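Local coordinates for COG0546: Predicted phosphatases (Streptococcus pneumoniae, PDB 2AH5), which is of unknown function but, as a haloacid dehalogenase-like hydrolase, probably acts as a phosphatase, at residues K177-W182 / Y193-I198. Sequence-based numbering, arbitrary orientation.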
ATOM      1  N   LYS A 177       8.213  -0.116 -12.141  1.00 14.16           N
ATOM      2  CA  LYS A 177       7.934   0.534 -10.847  1.00 14.40           C
ATOM      3  C   LYS A 177       7.834   2.031 -11.051  1.00 14.42           C
ATOM      4  O   LYS A 177       8.724   2.656 -11.660  1.00 13.46           O
ATOM      5  CB  LYS A 177       8.982   0.174  -9.768  1.00 15.32           C
ATOM      6  CG  LYS A 177      10.360  -0.242 -10.315  1.00 15.41           C
ATOM      7  CD  LYS A 177      11.410  -0.370  -9.209  1.00 16.12           C
ATOM      8  CE  LYS A 177      12.583  -1.252  -9.615  1.00 19.24           C
ATOM      9  NZ  LYS A 177      13.444  -0.643 -10.696  1.00 19.85           N
ATOM     10  N   LEU A 178       6.724   2.581 -10.563  1.00 12.52           N
ATOM     11  CA  LEU A 178       6.466   4.006 -10.605  1.00 12.42           C
ATOM     12  C   LEU A 178       6.360   4.513  -9.164  1.00 12.08           C
ATOM     13  O   LEU A 178       5.399   4.170  -8.435  1.00 11.59           O
ATOM     14  CB  LEU A 178       5.173   4.286 -11.369  1.00 11.71           C
ATOM     15  CG  LEU A 178       4.924   5.745 -11.813  1.00 11.77           C
ATOM     16  CD1 LEU A 178       3.934   5.762 -12.959  1.00 12.60           C
ATOM     17  CD2 LEU A 178       4.481   6.670 -10.688  1.00 10.92           C
ATOM     18  N   ALA A 179       7.354   5.296  -8.745  1.00 11.88           N
ATOM     19  CA  ALA A 179       7.413   5.785  -7.361  1.00 12.05           C
ATOM     20  C   ALA A 179       6.534   7.017  -7.186  1.00 12.65           C
ATOM     21  O   ALA A 179       6.558   7.918  -8.018  1.00 14.05           O
ATOM     22  CB  ALA A 179       8.872   6.132  -6.946  1.00 12.85           C
ATOM     23  N   ILE A 180       5.799   7.070  -6.081  1.00 12.27           N
ATOM     24  CA  ILE A 180       5.022   8.270  -5.759  1.00 12.38           C
ATOM     25  C   ILE A 180       5.458   8.812  -4.410  1.00 13.04           C
ATOM     26  O   ILE A 180       5.822   8.041  -3.511  1.00 12.62           O
ATOM     27  CB  ILE A 180       3.487   8.040  -5.848  1.00 11.63           C
ATOM     28  CG1 ILE A 180       2.952   7.167  -4.679  1.00 13.93           C
ATOM     29  CG2 ILE A 180       3.123   7.544  -7.287  1.00 11.87           C
ATOM     30  CD1 ILE A 180       2.554   7.987  -3.411  1.00 16.41           C
ATOM     31  N   THR A 181       5.454  10.138  -4.275  1.00 14.10           N
ATOM     32  CA  THR A 181       6.071  10.764  -3.107  1.00 16.51           C
ATOM     33  C   THR A 181       5.090  11.571  -2.253  1.00 17.02           C
ATOM     34  O   THR A 181       5.519  12.258  -1.316  1.00 18.02           O
ATOM     35  CB  THR A 181       7.254  11.677  -3.520  1.00 15.44           C
ATOM     36  OG1 THR A 181       6.748  12.743  -4.326  1.00 16.24           O
ATOM     37  CG2 THR A 181       8.295  10.908  -4.338  1.00 17.74           C
ATOM     38  N   TRP A 182       3.797  11.517  -2.597  1.00 17.03           N
ATOM     39  CA  TRP A 182       2.739  12.188  -1.812  1.00 18.13           C
ATOM     40  C   TRP A 182       2.314  11.333  -0.612  1.00 19.11           C
ATOM     41  O   TRP A 182       1.440  11.738   0.178  1.00 19.69           O
ATOM     42  CB  TRP A 182       1.516  12.537  -2.684  1.00 17.79           C
ATOM     43  CG  TRP A 182       0.742  11.355  -3.203  1.00 16.16           C
ATOM     44  CD1 TRP A 182      -0.087  10.526  -2.484  1.00 15.79           C
ATOM     45  CD2 TRP A 182       0.694  10.890  -4.558  1.00 15.80           C
ATOM     46  NE1 TRP A 182      -0.638   9.571  -3.313  1.00 15.88           N
ATOM     47  CE2 TRP A 182      -0.165   9.762  -4.587  1.00 15.40           C
ATOM     48  CE3 TRP A 182       1.308  11.305  -5.747  1.00 16.03           C
ATOM     49  CZ2 TRP A 182      -0.419   9.037  -5.756  1.00 16.48           C
ATOM     50  CZ3 TRP A 182       1.052  10.580  -6.916  1.00 15.63           C
ATOM     51  CH2 TRP A 182       0.193   9.465  -6.915  1.00 16.77           C
ATOM     52  N   TYR A 193      16.032   2.670  -5.582  1.00 15.78           N
ATOM     53  CA  TYR A 193      15.571   1.517  -6.363  1.00 16.28           C
ATOM     54  C   TYR A 193      15.353   1.783  -7.863  1.00 15.63           C
ATOM     55  O   TYR A 193      14.822   0.921  -8.565  1.00 15.30           O
ATOM     56  CB  TYR A 193      14.324   0.904  -5.727  1.00 16.55           C
ATOM     57  CG  TYR A 193      14.558   0.493  -4.290  1.00 18.60           C
ATOM     58  CD1 TYR A 193      15.091  -0.754  -3.985  1.00 19.81           C
ATOM     59  CD2 TYR A 193      14.304   1.384  -3.241  1.00 20.85           C
ATOM     60  CE1 TYR A 193      15.347  -1.125  -2.644  1.00 19.80           C
ATOM     61  CE2 TYR A 193      14.536   1.022  -1.905  1.00 19.97           C
ATOM     62  CZ  TYR A 193      15.066  -0.225  -1.626  1.00 19.37           C
ATOM     63  OH  TYR A 193      15.288  -0.595  -0.324  1.00 22.13           O
ATOM     64  N   GLN A 194      15.797   2.941  -8.358  1.00 15.33           N
ATOM     65  CA  GLN A 194      15.764   3.214  -9.811  1.00 15.28           C
ATOM     66  C   GLN A 194      14.345   3.021 -10.421  1.00 14.55           C
ATOM     67  O   GLN A 194      14.143   2.155 -11.307  1.00 13.89           O
ATOM     68  CB  GLN A 194      16.815   2.369 -10.587  1.00 16.15           C
ATOM     69  CG  GLN A 194      18.289   2.639 -10.196  1.00 17.95           C
ATOM     70  CD  GLN A 194      18.625   2.166  -8.792  1.00 19.54           C
ATOM     71  OE1 GLN A 194      18.407   1.000  -8.438  1.00 19.05           O
ATOM     72  NE2 GLN A 194      19.179   3.076  -7.984  1.00 19.83           N
ATOM     73  N   PRO A 195      13.351   3.800  -9.932  1.00 14.28           N
ATOM     74  CA  PRO A 195      12.023   3.675 -10.539  1.00 14.10           C
ATOM     75  C   PRO A 195      12.019   4.082 -12.003  1.00 13.95           C
ATOM     76  O   PRO A 195      12.838   4.902 -12.447  1.00 14.70           O
ATOM     77  CB  PRO A 195      11.156   4.668  -9.750  1.00 14.01           C
ATOM     78  CG  PRO A 195      12.114   5.601  -9.110  1.00 14.35           C
ATOM     79  CD  PRO A 195      13.372   4.818  -8.860  1.00 13.73           C
ATOM     80  N   ASP A 196      11.040   3.583 -12.726  1.00 14.12           N
ATOM     81  CA  ASP A 196      10.888   3.888 -14.143  1.00 14.90           C
ATOM     82  C   ASP A 196      10.299   5.258 -14.403  1.00 14.61           C
ATOM     83  O   ASP A 196      10.475   5.831 -15.475  1.00 15.34           O
ATOM     84  CB  ASP A 196      10.060   2.797 -14.812  1.00 15.53           C
ATOM     85  CG  ASP A 196      10.753   1.450 -14.750  1.00 18.09           C
ATOM     86  OD1 ASP A 196      11.817   1.304 -15.405  1.00 19.28           O
ATOM     87  OD2 ASP A 196      10.295   0.571 -13.994  1.00 17.67           O
ATOM     88  N   TYR A 197       9.592   5.778 -13.406  1.00 14.00           N
ATOM     89  CA  TYR A 197       8.962   7.093 -13.467  1.00 13.81           C
ATOM     90  C   TYR A 197       8.668   7.487 -12.025  1.00 14.28           C
ATOM     91  O   TYR A 197       8.559   6.623 -11.140  1.00 13.32           O
ATOM     92  CB  TYR A 197       7.675   7.013 -14.276  1.00 15.18           C
ATOM     93  CG  TYR A 197       7.038   8.352 -14.577  1.00 15.06           C
ATOM     94  CD1 TYR A 197       7.410   9.101 -15.718  1.00 19.55           C
ATOM     95  CD2 TYR A 197       6.040   8.856 -13.749  1.00 18.93           C
ATOM     96  CE1 TYR A 197       6.799  10.331 -16.003  1.00 18.05           C
ATOM     97  CE2 TYR A 197       5.428  10.080 -14.018  1.00 20.40           C
ATOM     98  CZ  TYR A 197       5.811  10.799 -15.133  1.00 17.54           C
ATOM     99  OH  TYR A 197       5.187  12.005 -15.343  1.00 22.78           O
ATOM    100  N   ILE A 198       8.557   8.793 -11.777  1.00 13.56           N
ATOM    101  CA  ILE A 198       8.296   9.269 -10.413  1.00 14.33           C
ATOM    102  C   ILE A 198       7.272  10.400 -10.449  1.00 13.99           C
ATOM    103  O   ILE A 198       7.238  11.162 -11.409  1.00 14.06           O
ATOM    104  CB  ILE A 198       9.606   9.692  -9.662  1.00 13.89           C
ATOM    105  CG1 ILE A 198       9.324  10.024  -8.185  1.00 16.59           C
ATOM    106  CG2 ILE A 198      10.293  10.824 -10.363  1.00 16.66           C
ATOM    107  CD1 ILE A 198      10.540   9.753  -7.237  1.00 16.11           C
TER
HETATM  108  O   HOH W   1      12.192  -1.283 -13.227  1.00 22.80           O
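In the last beta-alpha-beta unit of the Rossmann-like HAD core, Lys177 at the inner strand grips the loop that leads into the outermost strand, 197-199. Its backbone N and O both bond to Asp196: the N-H of Lys177 gives a nearly straight bond (166°) to the anti lone pair of Asp196 OD2, 2.9 Å away, and Lys177 O takes Asp196 N at 2.7 Å. The side chain reaches across to the start of the loop, extended through chi2 and chi3 and turning at chi4 (68°), which brings NZ to two successive carbonyls. Lys177 NZ meets Tyr193 O nearly head-on at 3.0 Å, and Gln194 O at 2.9 Å from well above that carbonyl's plane. A water joins NZ to Asp196 OD2, whose charge would probably favour the ammonium group. Farther along, Ala179 N bonds to Tyr197 O (3.0 Å) in parallel pairing. Leu178 and Tyr197 point the same way, and Leu178 CD1 meets Tyr197 CD2 at 3.8 Å, oblique to the ring; on the other face Ala179 CB touches Pro195 CB and Ile198 CD1, and the latter reaches Thr181 CG2. Helix 204-208 packs against Leu178 and Tyr197, helix 187-191 against Ala179 and Ile198, while strand 157-161 flanks 176-180 on its inner side.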